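Local coordinates for enoyl-acyl carrier protein reductase (Uncultured bacterium, PDB 6KIA) that probably reduces the double bond of enoyl-acyl carrier protein in fatty acid synthesis with bound NADH, and is linked to triclosan resistance, at residues His242-Tyr252 / Val421-Ile429. Numbering follows the deposited sequence.
Sequences HGTEILIDDKY and VLWLSHDVI
Glu245 bonds the N-cap residue Ser425 and the first helical residue, His426: Glu245 N donates to Ser425 OG (2.9 Å), and His426 N gives its N-H to Glu245 O, approaching almost in line with the carbonyl (171° at the oxygen). With OG anti to its own carbonyl carbon (chi1 -68°), the Ser425 hydroxyl oxygen reaches the N-H of Glu245. Farther along, Trp423 NE1 bonds His242 O at 3.1 Å; the oxygen sits in the indole plane, but the N-H meets it from well above the carbonyl plane. Trp254 also donates to this oxygen.

Two CH-pi contacts press carbon onto rings. The Asp427 methylene, CB, rests over the centre of the Tyr252 ring, 3.4 Å from its centroid, with Leu247 CD2 on the opposite face; the Ile246 methyl CG2 lies over one face of the His426 imidazole, toward its rim.

Waters bridge Glu245 OE1 to Ser425 OG and Leu247 N to His426 ND1. Arg8 forms salt bridges with both Glu245 and Asp427, probably easing repulsion between these carboxylates. The chemistry thus ties the 244-255 hairpin to strand 421-423, which pairs with 283-287 in the Rossmann-type sheet, and to the helix start, with CH-pi contacts flanking the directional bonds.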
loop_
_atom_site.group_PDB
_atom_site.type_symbol
_atom_site.label_atom_id
_atom_site.label_comp_id
_atom_site.label_asym_id
_atom_site.label_seq_id
_atom_site.Cartn_x
_atom_site.Cartn_y
_atom_site.Cartn_z
ATOM N N HIS A 242 8.590 -1.911 -1.273
ATOM C CA HIS A 242 10.033 -1.669 -1.312
ATOM C C HIS A 242 10.615 -2.491 -2.444
ATOM O O HIS A 242 11.631 -3.184 -2.284
ATOM C CB HIS A 242 10.683 -2.030 0.032
ATOM C CG HIS A 242 12.037 -1.417 0.232
ATOM N ND1 HIS A 242 12.596 -1.239 1.481
ATOM C CD2 HIS A 242 12.943 -0.945 -0.660
ATOM C CE1 HIS A 242 13.780 -0.660 1.352
ATOM N NE2 HIS A 242 14.017 -0.477 0.064
ATOM N N GLY A 243 9.903 -2.493 -3.569
ATOM C CA GLY A 243 10.275 -3.330 -4.696
ATOM C C GLY A 243 9.914 -4.784 -4.465
ATOM O O GLY A 243 9.630 -5.211 -3.338
ATOM N N THR A 244 9.967 -5.575 -5.534
ATOM C CA THR A 244 9.481 -6.953 -5.488
ATOM C C THR A 244 10.334 -7.885 -6.373
ATOM O O THR A 244 10.764 -7.482 -7.453
ATOM C CB THR A 244 8.013 -6.993 -5.964
ATOM O OG1 THR A 244 7.223 -6.137 -5.129
ATOM C CG2 THR A 244 7.455 -8.421 -5.963
ATOM N N GLU A 245 10.582 -9.119 -5.916
ATOM C CA GLU A 245 11.282 -10.081 -6.771
ATOM C C GLU A 245 10.315 -10.725 -7.736
ATOM O O GLU A 245 9.266 -11.302 -7.350
ATOM C CB GLU A 245 11.975 -11.169 -5.949
ATOM C CG GLU A 245 13.043 -10.655 -5.010
ATOM C CD GLU A 245 13.720 -11.759 -4.216
ATOM O OE1 GLU A 245 13.010 -12.478 -3.497
ATOM O OE2 GLU A 245 14.956 -11.908 -4.305
ATOM N N ILE A 246 10.666 -10.639 -9.010
ATOM C CA ILE A 246 9.845 -11.218 -10.051
ATOM C C ILE A 246 10.746 -12.027 -10.986
ATOM O O ILE A 246 11.949 -11.801 -10.996
ATOM C CB ILE A 246 9.086 -10.128 -10.830
ATOM C CG1 ILE A 246 10.026 -9.340 -11.773
ATOM C CG2 ILE A 246 8.302 -9.206 -9.877
ATOM C CD1 ILE A 246 9.321 -8.218 -12.552
ATOM N N LEU A 247 10.163 -12.922 -11.779
ATOM C CA LEU A 247 10.938 -13.749 -12.706
ATOM C C LEU A 247 11.551 -12.935 -13.852
ATOM O O LEU A 247 10.844 -12.428 -14.717
ATOM C CB LEU A 247 10.053 -14.834 -13.296
ATOM C CG LEU A 247 9.899 -15.980 -12.300
ATOM C CD1 LEU A 247 8.863 -16.994 -12.770
ATOM C CD2 LEU A 247 11.229 -16.679 -12.096
ATOM N N ILE A 248 12.875 -12.835 -13.824
ATOM C CA ILE A 248 13.685 -12.243 -14.897
ATOM C C ILE A 248 14.741 -13.304 -15.233
ATOM O O ILE A 248 15.478 -13.767 -14.345
ATOM C CB ILE A 248 14.323 -10.895 -14.457
ATOM C CG1 ILE A 248 13.211 -9.879 -14.155
ATOM C CG2 ILE A 248 15.250 -10.349 -15.561
ATOM C CD1 ILE A 248 13.658 -8.572 -13.489
ATOM N N ASP A 249 14.744 -13.758 -16.487
ATOM C CA ASP A 249 15.677 -14.791 -16.927
ATOM C C ASP A 249 15.531 -16.058 -16.063
ATOM O O ASP A 249 16.520 -16.651 -15.634
ATOM C CB ASP A 249 17.109 -14.241 -16.872
ATOM C CG ASP A 249 18.077 -15.015 -17.746
ATOM O OD1 ASP A 249 17.621 -15.715 -18.678
ATOM O OD2 ASP A 249 19.300 -14.903 -17.505
ATOM N N ASP A 250 14.282 -16.447 -15.808
ATOM C CA ASP A 250 13.939 -17.635 -15.011
ATOM C C ASP A 250 14.547 -17.635 -13.602
ATOM O O ASP A 250 14.727 -18.688 -12.997
ATOM C CB ASP A 250 14.336 -18.917 -15.758
ATOM C CG ASP A 250 13.553 -20.137 -15.280
ATOM O OD1 ASP A 250 12.351 -19.998 -14.961
ATOM O OD2 ASP A 250 14.144 -21.238 -15.225
ATOM N N LYS A 251 14.822 -16.448 -13.073
ATOM C CA LYS A 251 15.301 -16.314 -11.693
ATOM C C LYS A 251 14.481 -15.236 -10.999
ATOM O O LYS A 251 14.110 -14.261 -11.626
ATOM C CB LYS A 251 16.782 -15.930 -11.637
ATOM C CG LYS A 251 17.749 -16.953 -12.174
ATOM C CD LYS A 251 19.163 -16.394 -12.100
ATOM C CE LYS A 251 19.241 -15.026 -12.762
ATOM N NZ LYS A 251 20.535 -14.346 -12.501
ATOM N N TYR A 252 14.163 -15.409 -9.718
ATOM C CA TYR A 252 13.472 -14.326 -9.028
ATOM C C TYR A 252 14.465 -13.223 -8.675
ATOM O O TYR A 252 15.395 -13.442 -7.895
ATOM C CB TYR A 252 12.755 -14.847 -7.783
ATOM C CG TYR A 252 11.597 -15.757 -8.103
ATOM C CD1 TYR A 252 10.364 -15.237 -8.495
ATOM C CD2 TYR A 252 11.728 -17.136 -8.008
ATOM C CE1 TYR A 252 9.300 -16.063 -8.768
ATOM C CE2 TYR A 252 10.674 -17.962 -8.270
ATOM C CZ TYR A 252 9.465 -17.434 -8.668
ATOM O OH TYR A 252 8.417 -18.280 -8.949
ATOM N N VAL A 421 10.370 -7.002 9.140
ATOM C CA VAL A 421 10.210 -6.613 7.736
ATOM C C VAL A 421 10.397 -7.830 6.845
ATOM O O VAL A 421 11.446 -8.491 6.888
ATOM C CB VAL A 421 11.221 -5.510 7.312
ATOM C CG1 VAL A 421 10.907 -5.051 5.895
ATOM C CG2 VAL A 421 11.223 -4.319 8.281
ATOM N N LEU A 422 9.370 -8.154 6.061
ATOM C CA LEU A 422 9.377 -9.343 5.229
ATOM C C LEU A 422 8.846 -9.028 3.841
ATOM O O LEU A 422 7.805 -8.379 3.705
ATOM C CB LEU A 422 8.532 -10.455 5.852
ATOM C CG LEU A 422 8.989 -10.964 7.222
ATOM C CD1 LEU A 422 7.948 -11.920 7.807
ATOM C CD2 LEU A 422 10.344 -11.652 7.040
ATOM N N TRP A 423 9.551 -9.493 2.825
ATOM C CA TRP A 423 9.067 -9.353 1.452
ATOM C C TRP A 423 8.207 -10.553 1.050
ATOM O O TRP A 423 8.618 -11.719 1.218
ATOM C CB TRP A 423 10.236 -9.210 0.469
ATOM C CG TRP A 423 10.747 -7.831 0.173
ATOM C CD1 TRP A 423 10.583 -7.130 -0.994
ATOM C CD2 TRP A 423 11.552 -7.000 1.026
ATOM N NE1 TRP A 423 11.247 -5.938 -0.926
ATOM C CE2 TRP A 423 11.829 -5.810 0.310
ATOM C CE3 TRP A 423 12.049 -7.135 2.323
ATOM C CZ2 TRP A 423 12.592 -4.770 0.849
ATOM C CZ3 TRP A 423 12.826 -6.092 2.854
ATOM C CH2 TRP A 423 13.081 -4.933 2.123
ATOM N N LEU A 424 7.037 -10.260 0.479
ATOM C CA LEU A 424 6.200 -11.262 -0.169
ATOM C C LEU A 424 6.354 -11.057 -1.670
ATOM O O LEU A 424 5.715 -10.173 -2.239
ATOM C CB LEU A 424 4.733 -11.103 0.254
ATOM C CG LEU A 424 4.495 -11.083 1.772
ATOM C CD1 LEU A 424 3.009 -10.961 2.060
ATOM C CD2 LEU A 424 5.048 -12.377 2.386
ATOM N N SER A 425 7.245 -11.812 -2.312
ATOM C CA SER A 425 7.452 -11.640 -3.758
ATOM C C SER A 425 6.647 -12.668 -4.558
ATOM O O SER A 425 5.880 -13.434 -3.972
ATOM C CB SER A 425 8.950 -11.704 -4.085
ATOM O OG SER A 425 9.584 -10.548 -3.536
ATOM N N HIS A 426 6.804 -12.692 -5.891
ATOM C CA HIS A 426 5.972 -13.547 -6.712
ATOM C C HIS A 426 6.135 -15.023 -6.404
ATOM O O HIS A 426 5.210 -15.790 -6.638
ATOM C CB HIS A 426 6.262 -13.340 -8.207
ATOM C CG HIS A 426 5.735 -12.051 -8.736
ATOM N ND1 HIS A 426 5.747 -11.733 -10.085
ATOM C CD2 HIS A 426 5.173 -10.988 -8.111
ATOM C CE1 HIS A 426 5.231 -10.532 -10.256
ATOM N NE2 HIS A 426 4.867 -10.054 -9.073
ATOM N N ASP A 427 7.315 -15.408 -5.925
ATOM C CA ASP A 427 7.571 -16.817 -5.660
ATOM C C ASP A 427 6.649 -17.364 -4.565
ATOM O O ASP A 427 5.878 -18.316 -4.794
ATOM C CB ASP A 427 9.057 -17.066 -5.313
ATOM C CG ASP A 427 9.535 -16.331 -4.067
ATOM O OD1 ASP A 427 9.098 -15.190 -3.775
ATOM O OD2 ASP A 427 10.364 -16.927 -3.347
ATOM N N VAL A 428 6.651 -16.717 -3.413
ATOM C CA VAL A 428 5.872 -17.250 -2.287
ATOM C C VAL A 428 4.368 -17.023 -2.511
ATOM O O VAL A 428 3.534 -17.823 -2.096
ATOM C CB VAL A 428 6.348 -16.644 -0.969
ATOM C CG1 VAL A 428 5.973 -15.148 -0.860
ATOM C CG2 VAL A 428 5.787 -17.457 0.222
ATOM N N ILE A 429 4.010 -15.969 -3.235
ATOM C CA ILE A 429 2.606 -15.750 -3.535
ATOM C C ILE A 429 2.089 -16.811 -4.529
ATOM O O ILE A 429 0.979 -17.327 -4.387
ATOM C CB ILE A 429 2.398 -14.325 -4.086
ATOM C CG1 ILE A 429 2.513 -13.318 -2.947
ATOM C CG2 ILE A 429 1.068 -14.182 -4.828
ATOM C CD1 ILE A 429 2.836 -11.936 -3.442
HETATM O O HOH W 1 7.230 -7.750 -2.710
HETATM O O HOH W 2 11.104 -11.661 -1.690
HETATM O O HOH W 3 7.392 -13.576 -11.336
#